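Local coordinates for single-stranded DNA-binding protein (Thermotoga maritima, PDB 1Z9F) that probably binds single-stranded DNA, as members of the SSB family do, and assembles as a homotetramer, at residues Asn17-Ile22 and Gly91-Arg96; Arg27-Arg32 and Pro39-Thr44; Phe43-Asp48 and Val87-Glu92; Gly71-Phe76 and Val111-Val116. One frame throughout, in Å; residues are numbered along the deposited sequence. Where two conformers were deposited one is given.

In the fold
Two of the four contacts hold neighbouring strands of one curled sheet together; contact 3 packs the interior and contact 4 sets a helix against the sheet, probably at one end of the barrel. Contact 1 joins 17-22 to 91-96, while contact 2 is a hairpin on the same first strand, its centre about 17 Å from that of contact 1 and on the opposite side of the chain's centre. Contact 3, about 9 Å from contact 1 between centres, shares Phe-43 with contact 2, Gly-91 with contact 1. The helix of contact 4 also meets contact 2 where Thr-41 OG1 lies close to Ala-74 O, a probable hydrogen bond; those centres are about 10 Å apart. All four fit the OB fold of the SSB family.

Contact 1 of 4, residues Asn17-Ile22 and Gly91-Arg96; sequences NKIILI and GEMRMR
The carboxamide of Asn-17 reaches over to the backbone of Met-93, whose O lies almost in the amide plane. ND2 gives that oxygen a nearly straight bond of 2.8 Å. OD1 takes the Met-93 N-H in return at 2.9 Å, the donor tilted 23° from the carbonyl plane. A chi1 of 175° points the amide away from its own main-chain nitrogen, and Asn-17 thus grips both polar atoms of one residue and fixes the rotation of its own amide. The second flat group, the Arg-94 guanidinium, has Asn-17 ND2 at its edge, 3.8 Å from NH1, and Glu-92 CB over one face, offset toward the rim. With an alanine here, Met-93 N and O would probably be left without these two partners. Farther along, Ile-19 and Gly-91 form an antiparallel hydrogen-bonded pair, Ile-19 N to Gly-91 O at 2.8 Å and Gly-91 N to Ile-19 O at 2.9 Å. The Ile-19 CG2 methyl lies over the Gly-91 carbonyl, 3.7 Å from O. Lys-18 turns its amine to Glu-90. Because 17-22 also pairs antiparallel with a strand of the second subunit, the sheet runs on across the interface. Within the chain, the steep 109° crossing of the two strands is consistent with the join between first and fourth strands in an OB-fold barrel.

Contact 2 of 4, residues Arg27-Arg32 and Pro39-Thr44; sequences RDPEER and PVTTFT
Pro-29 and Thr-41 meet tightly: Pro-29 CB is only 3.4 Å from Thr-41 CG2, closer than ordinary carbon contact. Next to them Glu-30 and Thr-42 form an antiparallel hydrogen-bonded pair, with Glu-30 N to Thr-42 O at 2.8 Å and Thr-42 N to Glu-30 O at 3.1 Å. On the face carrying Glu-31 and Thr-41, the glutamate chain bends at chi2 (76°), and this curl swings OE1 to 2.5 Å from Thr-41 OG1. The modelled distance is doubtfully short, so the exact placement carries little weight, and the one hydroxyl proton also has Ala-74 O within reach. With an alanine in place of Glu-31, Thr-41 OG1 would probably lose its carboxylate neighbour and a gap would open beside Pro-39.

The other face is looser. Glu-30 OE1 stands 3.7 Å from Thr-42 OG1, and both Glu-30 and Arg-32 are exposed. Toward the hairpin end the pairing slackens as well: Val-40 N reaches Arg-32 O in a weak, bent bond of 3.0 Å. Arg-32 there runs beside Val-40, the two side chains pointing the same way, CG to CB 4.1 Å.

Strand 62-70 lies along the far edge of 39-44, bonding Thr-41 to Thr-69 and Phe-43 to Ile-67, while helix 71-80 covers the Glu-31 and Thr-41 face through Ala-77 and Arg-78.

Contact 3 of 4, residues Phe43-Asp48 and Val87-Glu92; sequences FTIAVD and VLVEGE
Ile-45 and Val-87 mark the nearest approach of the two backbones, their CA atoms 8.2 Å apart. The strand axes come no closer than 9.5 Å and run at 106° to one another. At that separation they cannot be partners in a sheet; side chains alone span the gap, and all four that do so are buried. The branches of Ile-45 divide the work. CG2 touches Val-87 CG2 at 3.9 Å, the two side chains meeting at a slant. CG1 takes the crowded position between backbone N and carbonyl carbon (chi1 53°), and with chi2 extended it carries CD1 forward to Val-89 CG2 at 4.3 Å. Phe-43 adds its ring: CE2 approaches Val-87 CG2 at 4.2 Å and Val-89 CG2 at 4.4 Å, both methyls lying obliquely to the ring. Ile-45 CG2 sits in the ring plane at its edge, 3.9 Å from CE2, so the aromatic group and the isoleucine of one strand present a joint surface to the two valines of the other. Around this cluster Leu-25, Ile-67 and Leu-81 touch Phe-43, while Val-111 and Ala-113 pack on Val-89, and Val-116 on Val-87. Alternate residues of strands that are not neighbours in the sheet thus point inward and meet across the interior, as expected of the hydrophobic core of an OB-fold barrel.

Contact 4 of 4, residues Gly71-Phe76 and Val111-Val116; sequences GRLAEF and VVANVV
Leu-73 CD2 meets Ala-113 CB and Val-116 CG2 lightly, 4.5 Å from each. Phe-76, one turn farther along the helix, adds the other apolar touch: its CE1 comes to 4.2 Å from Val-116 CB, the two side chains crossing at a slant.

Closer approaches are of carbon to backbone. The Leu-73 side chain leaves the helix turned away from its own main-chain nitrogen (chi1 -161°), which carries CD2 into the corner of the chain at Asn-114, 3.6 Å from both Ala-113 O and Asn-114 O. Its other methyl, CD1, faces Val-116 N at 4.0 Å. Phe-76 CE1 is 3.3 Å from Val-116 O, which lies obliquely to the ring.

Backbone bonding within the helix includes Glu-75 N to Gly-71 O, at 2.9 Å. Separately, Asn-114 and Val-115 both face Glu-90 of the neighbouring strand 86-96, which fits a classic beta bulge, and the Leu-73 methyl packs against this corner. A helix following the third strand and resting on the last is consistent with the one that plugs the end of the barrel in OB folds.

Contact 1 of 4, residues Asn17-Ile22 and Gly91-Arg96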
loop_
_atom_site.group_PDB
_atom_site.type_symbol
_atom_site.label_atom_id
_atom_site.label_comp_id
_atom_site.label_asym_id
_atom_site.label_seq_id
_atom_site.Cartn_x
_atom_site.Cartn_y
_atom_site.Cartn_z
ATOM N N ASN A 17 -5.140 -8.125 1.744
ATOM C CA ASN A 17 -4.461 -6.969 1.186
ATOM C C ASN A 17 -5.432 -5.816 1.228
ATOM O O ASN A 17 -6.375 -5.812 0.501
ATOM C CB ASN A 17 -4.024 -7.286 -0.242
ATOM C CG ASN A 17 -3.410 -6.115 -0.953
ATOM O OD1 ASN A 17 -3.710 -4.960 -0.667
ATOM N ND2 ASN A 17 -2.553 -6.417 -1.938
ATOM N N LYS A 18 -5.204 -4.855 2.115
ATOM C CA LYS A 18 -6.121 -3.770 2.273
ATOM C C LYS A 18 -5.374 -2.491 2.447
ATOM O O LYS A 18 -4.493 -2.390 3.321
ATOM C CB LYS A 18 -6.928 -4.049 3.522
ATOM C CG LYS A 18 -8.101 -3.174 3.755
ATOM C CD LYS A 18 -8.831 -3.049 2.576
ATOM C CE LYS A 18 -10.225 -2.644 2.745
ATOM N NZ LYS A 18 -10.864 -2.753 1.368
ATOM N N ILE A 19 -5.723 -1.492 1.641
ATOM C CA ILE A 19 -5.136 -0.175 1.843
ATOM C C ILE A 19 -6.241 0.895 1.951
ATOM O O ILE A 19 -7.190 0.875 1.222
ATOM C CB ILE A 19 -4.019 0.172 0.792
ATOM C CG1 ILE A 19 -3.271 1.436 1.241
ATOM C CG2 ILE A 19 -4.579 0.354 -0.607
ATOM C CD1 ILE A 19 -2.026 1.672 0.537
ATOM N N ILE A 20 -6.090 1.792 2.922
ATOM C CA ILE A 20 -6.989 2.904 3.144
ATOM C C ILE A 20 -6.143 4.156 3.233
ATOM O O ILE A 20 -5.261 4.257 4.084
ATOM C CB ILE A 20 -7.774 2.754 4.434
ATOM C CG1 ILE A 20 -8.516 1.423 4.419
ATOM C CG2 ILE A 20 -8.688 3.954 4.636
ATOM C CD1 ILE A 20 -9.123 1.044 5.728
ATOM N N LEU A 21 -6.437 5.096 2.341
ATOM C CA LEU A 21 -5.663 6.331 2.191
ATOM C C LEU A 21 -6.659 7.455 2.223
ATOM O O LEU A 21 -7.783 7.273 1.775
ATOM C CB LEU A 21 -4.934 6.353 0.842
ATOM C CG LEU A 21 -4.000 5.164 0.594
ATOM C CD1 LEU A 21 -3.597 5.075 -0.820
ATOM C CD2 LEU A 21 -2.793 5.225 1.509
ATOM N N ILE A 22 -6.274 8.579 2.819
ATOM C CA ILE A 22 -7.002 9.839 2.684
ATOM C C ILE A 22 -6.008 10.898 2.192
ATOM O O ILE A 22 -5.029 11.199 2.880
ATOM C CB ILE A 22 -7.638 10.305 3.990
ATOM C CG1 ILE A 22 -8.753 9.353 4.404
ATOM C CG2 ILE A 22 -8.218 11.691 3.823
ATOM C CD1 ILE A 22 -9.347 9.663 5.750
ATOM N N GLY A 91 -8.924 0.215 -0.992
ATOM C CA GLY A 91 -8.773 -0.811 -1.979
ATOM C C GLY A 91 -7.620 -1.730 -1.713
ATOM O O GLY A 91 -7.329 -2.048 -0.566
ATOM N N GLU A 92 -6.978 -2.175 -2.800
ATOM C CA GLU A 92 -5.867 -3.094 -2.680
ATOM C C GLU A 92 -4.615 -2.502 -3.207
ATOM O O GLU A 92 -4.629 -1.708 -4.133
ATOM C CB GLU A 92 -6.178 -4.389 -3.375
ATOM C CG GLU A 92 -7.075 -5.254 -2.582
ATOM C CD GLU A 92 -7.404 -6.531 -3.307
ATOM O OE1 GLU A 92 -6.931 -6.654 -4.463
ATOM O OE2 GLU A 92 -8.146 -7.390 -2.741
ATOM N N MET A 93 -3.511 -2.851 -2.578
ATOM C CA MET A 93 -2.227 -2.350 -3.031
ATOM C C MET A 93 -1.698 -3.390 -4.001
ATOM O O MET A 93 -1.345 -4.501 -3.611
ATOM C CB MET A 93 -1.297 -2.101 -1.845
ATOM C CG MET A 93 0.015 -1.363 -2.197
ATOM S SD MET A 93 -0.215 0.248 -2.987
ATOM C CE MET A 93 0.290 -0.071 -4.611
ATOM N N ARG A 94 -1.731 -3.039 -5.285
ATOM C CA ARG A 94 -1.127 -3.875 -6.333
ATOM C C ARG A 94 0.332 -3.522 -6.597
ATOM O O ARG A 94 0.696 -2.363 -6.776
ATOM C CB ARG A 94 -1.912 -3.810 -7.648
ATOM C CG ARG A 94 -3.316 -4.422 -7.617
ATOM C CD ARG A 94 -3.446 -5.633 -6.687
ATOM N NE ARG A 94 -4.678 -6.399 -6.956
ATOM C CZ ARG A 94 -5.224 -7.298 -6.124
ATOM N NH1 ARG A 94 -4.678 -7.559 -4.928
ATOM N NH2 ARG A 94 -6.339 -7.936 -6.480
ATOM N N MET A 95 1.143 -4.568 -6.638
ATOM C CA MET A 95 2.576 -4.481 -6.864
ATOM C C MET A 95 2.876 -5.079 -8.233
ATOM O O MET A 95 3.436 -6.169 -8.343
ATOM C CB MET A 95 3.290 -5.264 -5.762
ATOM C CG MET A 95 3.142 -4.641 -4.398
ATOM S SD MET A 95 4.234 -3.203 -4.288
ATOM C CE MET A 95 3.015 -1.922 -4.398
ATOM N N ARG A 96 2.468 -4.362 -9.271
ATOM C CA ARG A 96 2.360 -4.968 -10.586
ATOM C C ARG A 96 3.698 -4.888 -11.307
ATOM O O ARG A 96 4.274 -3.812 -11.475
ATOM C CB ARG A 96 1.205 -4.362 -11.404
ATOM C CG ARG A 96 1.616 -3.579 -12.629
ATOM C CD ARG A 96 0.472 -3.377 -13.617
ATOM N NE ARG A 96 0.628 -2.098 -14.299
ATOM C CZ ARG A 96 1.587 -1.817 -15.174
ATOM N NH1 ARG A 96 2.486 -2.733 -15.548
ATOM N NH2 ARG A 96 1.629 -0.607 -15.717
#

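Contact 2 of 4, residues Arg27-Arg32 and Pro39-Thr44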
loop_
_atom_site.group_PDB
_atom_site.type_symbol
_atom_site.label_atom_id
_atom_site.label_comp_id
_atom_site.label_asym_id
_atom_site.label_seq_id
_atom_site.Cartn_x
_atom_site.Cartn_y
_atom_site.Cartn_z
ATOM N N ARG A 27 -3.831 15.856 -9.418
ATOM C CA ARG A 27 -4.346 16.255 -10.723
ATOM C C ARG A 27 -5.630 15.506 -11.079
ATOM O O ARG A 27 -5.994 14.506 -10.443
ATOM C CB ARG A 27 -3.293 16.128 -11.842
ATOM C CG ARG A 27 -2.288 14.984 -11.719
ATOM C CD ARG A 27 -1.084 15.240 -12.638
ATOM N NE ARG A 27 0.160 14.680 -12.110
ATOM C CZ ARG A 27 1.376 14.931 -12.601
ATOM N NH1 ARG A 27 1.557 15.749 -13.644
ATOM N NH2 ARG A 27 2.435 14.361 -12.032
ATOM N N ASP A 28 -6.295 16.026 -12.109
ATOM C CA ASP A 28 -7.604 15.558 -12.539
ATOM C C ASP A 28 -7.543 14.117 -13.026
ATOM O O ASP A 28 -6.513 13.669 -13.538
ATOM C CB ASP A 28 -8.160 16.471 -13.642
ATOM C CG ASP A 28 -8.354 17.905 -13.169
ATOM O OD1 ASP A 28 -8.723 18.095 -11.988
ATOM O OD2 ASP A 28 -8.131 18.838 -13.968
ATOM N N PRO A 29 -8.640 13.371 -12.831
ATOM C CA PRO A 29 -8.666 11.975 -13.231
ATOM C C PRO A 29 -8.617 11.773 -14.748
ATOM O O PRO A 29 -9.085 12.624 -15.512
ATOM C CB PRO A 29 -9.982 11.467 -12.647
ATOM C CG PRO A 29 -10.810 12.662 -12.444
ATOM C CD PRO A 29 -9.898 13.794 -12.192
ATOM N N GLU A 30 -8.028 10.658 -15.166
ATOM C CA GLU A 30 -7.958 10.294 -16.574
ATOM C C GLU A 30 -8.941 9.164 -16.840
ATOM O O GLU A 30 -8.760 8.063 -16.315
ATOM C CB GLU A 30 -6.546 9.840 -16.941
ATOM C CG GLU A 30 -5.533 10.967 -16.980
ATOM C CD GLU A 30 -4.156 10.500 -17.413
ATOM O OE1 GLU A 30 -3.662 9.486 -16.870
ATOM O OE2 GLU A 30 -3.571 11.147 -18.308
ATOM N N GLU A 31 -9.986 9.448 -17.623
ATOM C CA GLU A 31 -10.903 8.410 -18.108
ATOM C C GLU A 31 -10.296 7.757 -19.334
ATOM O O GLU A 31 -9.751 8.419 -20.217
ATOM C CB GLU A 31 -12.287 8.966 -18.458
ATOM C CG GLU A 31 -13.338 7.933 -18.942
ATOM C CD GLU A 31 -13.938 7.069 -17.825
ATOM O OE1 GLU A 31 -13.180 6.396 -17.100
ATOM O OE2 GLU A 31 -15.182 7.043 -17.691
ATOM N N ARG A 32 -10.471 6.450 -19.393
ATOM C CA ARG A 32 -9.560 5.574 -20.079
ATOM C C ARG A 32 -10.349 4.261 -20.163
ATOM O O ARG A 32 -10.268 3.406 -19.298
ATOM C CB ARG A 32 -8.235 5.563 -19.258
ATOM C CG ARG A 32 -7.448 4.268 -19.057
ATOM C CD ARG A 32 -6.418 4.026 -20.143
ATOM N NE ARG A 32 -5.963 2.633 -20.096
ATOM C CZ ARG A 32 -5.330 1.986 -21.070
ATOM N NH1 ARG A 32 -5.051 2.582 -22.214
ATOM N NH2 ARG A 32 -4.989 0.715 -20.899
ATOM N N PRO A 39 -15.092 1.108 -18.253
ATOM C CA PRO A 39 -14.517 2.395 -17.875
ATOM C C PRO A 39 -13.428 2.288 -16.807
ATOM O O PRO A 39 -13.616 1.642 -15.776
ATOM C CB PRO A 39 -15.733 3.190 -17.365
ATOM C CG PRO A 39 -16.950 2.337 -17.701
ATOM C CD PRO A 39 -16.433 0.945 -17.675
ATOM N N VAL A 40 -12.286 2.914 -17.075
ATOM C CA VAL A 40 -11.176 2.961 -16.132
ATOM C C VAL A 40 -10.766 4.405 -15.960
ATOM O O VAL A 40 -10.532 5.116 -16.928
ATOM C CB VAL A 40 -9.956 2.159 -16.629
ATOM C CG1 VAL A 40 -9.038 1.830 -15.496
ATOM C CG2 VAL A 40 -10.410 0.896 -17.315
ATOM N N THR A 41 -10.696 4.828 -14.714
ATOM C CA THR A 41 -10.294 6.165 -14.365
ATOM C C THR A 41 -9.146 6.029 -13.361
ATOM O O THR A 41 -9.197 5.227 -12.443
ATOM C CB THR A 41 -11.479 6.959 -13.795
ATOM O OG1 THR A 41 -12.555 6.951 -14.748
ATOM C CG2 THR A 41 -11.084 8.386 -13.497
ATOM N N THR A 42 -8.078 6.769 -13.613
ATOM C CA THR A 42 -6.942 6.772 -12.759
ATOM C C THR A 42 -6.749 8.188 -12.266
ATOM O O THR A 42 -7.186 9.150 -12.905
ATOM C CB THR A 42 -5.668 6.266 -13.465
ATOM O OG1 THR A 42 -5.296 7.158 -14.532
ATOM C CG2 THR A 42 -5.885 4.858 -14.002
ATOM N N PHE A 43 -6.136 8.281 -11.090
ATOM C CA PHE A 43 -5.716 9.539 -10.510
ATOM C C PHE A 43 -4.743 9.231 -9.384
ATOM O O PHE A 43 -4.709 8.127 -8.870
ATOM C CB PHE A 43 -6.903 10.365 -10.003
ATOM C CG PHE A 43 -7.779 9.655 -9.025
ATOM C CD1 PHE A 43 -8.782 8.806 -9.462
ATOM C CD2 PHE A 43 -7.640 9.875 -7.663
ATOM C CE1 PHE A 43 -9.626 8.161 -8.557
ATOM C CE2 PHE A 43 -8.477 9.231 -6.736
ATOM C CZ PHE A 43 -9.472 8.371 -7.190
ATOM N N THR A 44 -3.920 10.207 -9.053
ATOM C CA THR A 44 -2.907 10.046 -8.048
ATOM C C THR A 44 -3.261 11.029 -6.965
ATOM O O THR A 44 -3.660 12.166 -7.245
ATOM C CB THR A 44 -1.464 10.297 -8.581
ATOM O OG1 THR A 44 -1.098 11.672 -8.402
ATOM C CG2 THR A 44 -1.328 9.895 -10.079
#

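Contact 3 of 4, residues Phe43-Asp48 and Val87-Glu92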
loop_
_atom_site.group_PDB
_atom_site.type_symbol
_atom_site.label_atom_id
_atom_site.label_comp_id
_atom_site.label_asym_id
_atom_site.label_seq_id
_atom_site.Cartn_x
_atom_site.Cartn_y
_atom_site.Cartn_z
ATOM N N PHE A 43 -6.136 8.281 -11.090
ATOM C CA PHE A 43 -5.716 9.539 -10.510
ATOM C C PHE A 43 -4.743 9.231 -9.384
ATOM O O PHE A 43 -4.709 8.127 -8.870
ATOM C CB PHE A 43 -6.903 10.365 -10.003
ATOM C CG PHE A 43 -7.779 9.655 -9.025
ATOM C CD1 PHE A 43 -8.782 8.806 -9.462
ATOM C CD2 PHE A 43 -7.640 9.875 -7.663
ATOM C CE1 PHE A 43 -9.626 8.161 -8.557
ATOM C CE2 PHE A 43 -8.477 9.231 -6.736
ATOM C CZ PHE A 43 -9.472 8.371 -7.190
ATOM N N THR A 44 -3.920 10.207 -9.053
ATOM C CA THR A 44 -2.907 10.046 -8.048
ATOM C C THR A 44 -3.261 11.029 -6.965
ATOM O O THR A 44 -3.660 12.166 -7.245
ATOM C CB THR A 44 -1.464 10.297 -8.581
ATOM O OG1 THR A 44 -1.098 11.672 -8.402
ATOM C CG2 THR A 44 -1.328 9.895 -10.079
ATOM N N ILE A 45 -3.149 10.559 -5.724
ATOM C CA ILE A 45 -3.440 11.381 -4.566
ATOM C C ILE A 45 -2.153 11.702 -3.811
ATOM O O ILE A 45 -1.168 10.953 -3.879
ATOM C CB ILE A 45 -4.496 10.726 -3.642
ATOM C CG1 ILE A 45 -4.089 9.298 -3.254
ATOM C CG2 ILE A 45 -5.869 10.741 -4.338
ATOM C CD1 ILE A 45 -4.986 8.676 -2.216
ATOM N N ALA A 46 -2.156 12.841 -3.127
ATOM C CA ALA A 46 -1.046 13.228 -2.282
ATOM C C ALA A 46 -1.476 12.901 -0.880
ATOM O O ALA A 46 -2.462 13.461 -0.403
ATOM C CB ALA A 46 -0.752 14.709 -2.413
ATOM N N VAL A 47 -0.757 11.980 -0.237
ATOM C CA VAL A 47 -1.032 11.577 1.143
ATOM C C VAL A 47 0.164 11.962 1.994
ATOM O O VAL A 47 1.106 11.175 2.168
ATOM C CB VAL A 47 -1.258 10.043 1.251
ATOM C CG1 VAL A 47 -1.469 9.607 2.726
ATOM C CG2 VAL A 47 -2.432 9.591 0.352
ATOM N N ASP A 48 0.160 13.180 2.517
ATOM C CA ASP A 48 1.345 13.604 3.247
ATOM C C ASP A 48 1.362 13.058 4.676
ATOM O O ASP A 48 0.324 12.789 5.274
ATOM C CB ASP A 48 1.662 15.133 3.130
ATOM C CG ASP A 48 0.506 16.040 3.546
ATOM O OD1 ASP A 48 -0.438 15.550 4.214
ATOM O OD2 ASP A 48 0.567 17.251 3.200
ATOM N N VAL A 87 -10.040 12.985 -0.869
ATOM C CA VAL A 87 -10.799 11.736 -0.937
ATOM C C VAL A 87 -10.274 10.638 0.002
ATOM O O VAL A 87 -9.092 10.593 0.355
ATOM C CB VAL A 87 -10.892 11.199 -2.383
ATOM C CG1 VAL A 87 -11.695 12.167 -3.249
ATOM C CG2 VAL A 87 -9.511 10.953 -2.996
ATOM N N LEU A 88 -11.195 9.782 0.434
ATOM C CA LEU A 88 -10.848 8.533 1.059
ATOM C C LEU A 88 -10.759 7.536 -0.059
ATOM O O LEU A 88 -11.613 7.518 -0.940
ATOM C CB LEU A 88 -11.922 8.085 2.051
ATOM C CG LEU A 88 -11.531 6.784 2.764
ATOM C CD1 LEU A 88 -11.836 6.912 4.212
ATOM C CD2 LEU A 88 -12.158 5.505 2.169
ATOM N N VAL A 89 -9.722 6.717 -0.046
ATOM C CA VAL A 89 -9.628 5.612 -0.968
ATOM C C VAL A 89 -9.430 4.316 -0.205
ATOM O O VAL A 89 -8.523 4.185 0.594
ATOM C CB VAL A 89 -8.496 5.828 -1.997
ATOM C CG1 VAL A 89 -8.195 4.548 -2.758
ATOM C CG2 VAL A 89 -8.883 6.958 -2.971
ATOM N N GLU A 90 -10.293 3.358 -0.486
ATOM C CA GLU A 90 -10.158 2.032 0.032
ATOM C C GLU A 90 -9.926 1.063 -1.114
ATOM O O GLU A 90 -10.638 1.068 -2.105
ATOM C CB GLU A 90 -11.423 1.639 0.760
ATOM C CG GLU A 90 -11.200 0.440 1.578
ATOM C CD GLU A 90 -12.420 -0.104 2.084
ATOM O OE1 GLU A 90 -13.307 0.696 2.410
ATOM O OE2 GLU A 90 -12.515 -1.336 2.188
ATOM N N GLY A 91 -8.924 0.215 -0.992
ATOM C CA GLY A 91 -8.773 -0.811 -1.979
ATOM C C GLY A 91 -7.620 -1.730 -1.713
ATOM O O GLY A 91 -7.329 -2.048 -0.566
ATOM N N GLU A 92 -6.978 -2.175 -2.800
ATOM C CA GLU A 92 -5.867 -3.094 -2.680
ATOM C C GLU A 92 -4.615 -2.502 -3.207
ATOM O O GLU A 92 -4.629 -1.708 -4.133
ATOM C CB GLU A 92 -6.178 -4.389 -3.375
ATOM C CG GLU A 92 -7.075 -5.254 -2.582
ATOM C CD GLU A 92 -7.404 -6.531 -3.307
ATOM O OE1 GLU A 92 -6.931 -6.654 -4.463
ATOM O OE2 GLU A 92 -8.146 -7.390 -2.741
#

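Contact 4 of 4, residues Gly71-Phe76 and Val111-Val116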
loop_
_atom_site.group_PDB
_atom_site.type_symbol
_atom_site.label_atom_id
_atom_site.label_comp_id
_atom_site.label_asym_id
_atom_site.label_seq_id
_atom_site.Cartn_x
_atom_site.Cartn_y
_atom_site.Cartn_z
ATOM N N GLY A 71 -15.431 0.369 -13.760
ATOM C CA GLY A 71 -16.898 0.353 -13.795
ATOM C C GLY A 71 -17.510 1.643 -13.278
ATOM O O GLY A 71 -16.989 2.727 -13.539
ATOM N N ARG A 72 -18.604 1.525 -12.528
ATOM C CA ARG A 72 -19.345 2.695 -12.028
ATOM C C ARG A 72 -18.494 3.630 -11.172
ATOM O O ARG A 72 -18.737 4.837 -11.125
ATOM C CB ARG A 72 -20.566 2.252 -11.219
ATOM N N LEU A 73 -17.507 3.064 -10.488
ATOM C CA LEU A 73 -16.586 3.840 -9.668
ATOM C C LEU A 73 -15.644 4.682 -10.525
ATOM O O LEU A 73 -15.394 5.847 -10.209
ATOM C CB LEU A 73 -15.782 2.903 -8.779
ATOM C CG LEU A 73 -15.116 3.539 -7.569
ATOM C CD1 LEU A 73 -16.153 4.167 -6.657
ATOM C CD2 LEU A 73 -14.325 2.480 -6.857
ATOM N N ALA A 74 -15.115 4.079 -11.597
ATOM C CA ALA A 74 -14.423 4.825 -12.666
ATOM C C ALA A 74 -15.322 5.927 -13.181
ATOM O O ALA A 74 -14.898 7.070 -13.280
ATOM C CB ALA A 74 -14.017 3.909 -13.811
ATOM N N GLU A 75 -16.570 5.572 -13.483
ATOM C CA GLU A 75 -17.555 6.541 -13.961
ATOM C C GLU A 75 -17.771 7.641 -12.928
ATOM O O GLU A 75 -17.716 8.827 -13.261
ATOM C CB GLU A 75 -18.898 5.871 -14.284
ATOM C CG GLU A 75 -18.852 4.860 -15.415
ATOM C CD GLU A 75 -20.197 4.212 -15.667
ATOM O OE1 GLU A 75 -21.146 4.945 -16.029
ATOM O OE2 GLU A 75 -20.301 2.973 -15.512
ATOM N N PHE A 76 -18.022 7.246 -11.681
ATOM C CA PHE A 76 -18.165 8.212 -10.590
ATOM C C PHE A 76 -16.915 9.081 -10.477
ATOM O O PHE A 76 -17.011 10.294 -10.298
ATOM C CB PHE A 76 -18.442 7.516 -9.250
ATOM C CG PHE A 76 -18.048 8.343 -8.049
ATOM C CD1 PHE A 76 -16.787 8.210 -7.481
ATOM C CD2 PHE A 76 -18.924 9.274 -7.510
ATOM C CE1 PHE A 76 -16.410 8.991 -6.405
ATOM C CE2 PHE A 76 -18.558 10.050 -6.417
ATOM C CZ PHE A 76 -17.301 9.910 -5.866
ATOM N N VAL A 111 -3.130 1.474 -6.449
ATOM C CA VAL A 111 -4.259 1.098 -5.613
ATOM C C VAL A 111 -5.471 0.838 -6.492
ATOM O O VAL A 111 -6.001 1.762 -7.131
ATOM C CB VAL A 111 -4.593 2.214 -4.593
ATOM C CG1 VAL A 111 -5.673 1.790 -3.674
ATOM C CG2 VAL A 111 -3.355 2.608 -3.773
ATOM N N VAL A 112 -5.910 -0.419 -6.547
ATOM C CA VAL A 112 -7.193 -0.735 -7.163
ATOM C C VAL A 112 -8.226 -0.455 -6.075
ATOM O O VAL A 112 -8.343 -1.197 -5.082
ATOM C CB VAL A 112 -7.256 -2.194 -7.670
ATOM C CG1 VAL A 112 -8.597 -2.480 -8.291
ATOM C CG2 VAL A 112 -6.102 -2.467 -8.701
ATOM N N ALA A 113 -8.948 0.650 -6.253
ATOM C CA ALA A 113 -9.878 1.123 -5.277
ATOM C C ALA A 113 -11.170 0.366 -5.398
ATOM O O ALA A 113 -11.679 0.114 -6.510
ATOM C CB ALA A 113 -10.106 2.610 -5.415
ATOM N N ASN A 114 -11.718 -0.016 -4.247
ATOM C CA ASN A 114 -13.085 -0.497 -4.226
ATOM C C ASN A 114 -14.022 0.597 -3.746
ATOM O O ASN A 114 -15.188 0.507 -3.962
ATOM C CB ASN A 114 -13.212 -1.807 -3.432
ATOM C CG ASN A 114 -12.747 -1.702 -2.000
ATOM O OD1 ASN A 114 -11.549 -1.871 -1.696
ATOM N ND2 ASN A 114 -13.702 -1.509 -1.075
ATOM N N VAL A 115 -13.500 1.640 -3.105
ATOM C CA VAL A 115 -14.313 2.733 -2.562
ATOM C C VAL A 115 -13.573 4.056 -2.758
ATOM O O VAL A 115 -12.378 4.127 -2.535
ATOM C CB VAL A 115 -14.585 2.502 -1.050
ATOM C CG1 VAL A 115 -15.106 3.768 -0.355
ATOM C CG2 VAL A 115 -15.564 1.380 -0.856
ATOM N N VAL A 116 -14.280 5.085 -3.213
ATOM C CA VAL A 116 -13.774 6.461 -3.177
ATOM C C VAL A 116 -14.876 7.412 -2.712
ATOM O O VAL A 116 -15.884 7.592 -3.408
ATOM C CB VAL A 116 -13.261 6.962 -4.542
ATOM C CG1 VAL A 116 -12.706 8.388 -4.404
ATOM C CG2 VAL A 116 -12.205 6.029 -5.110
#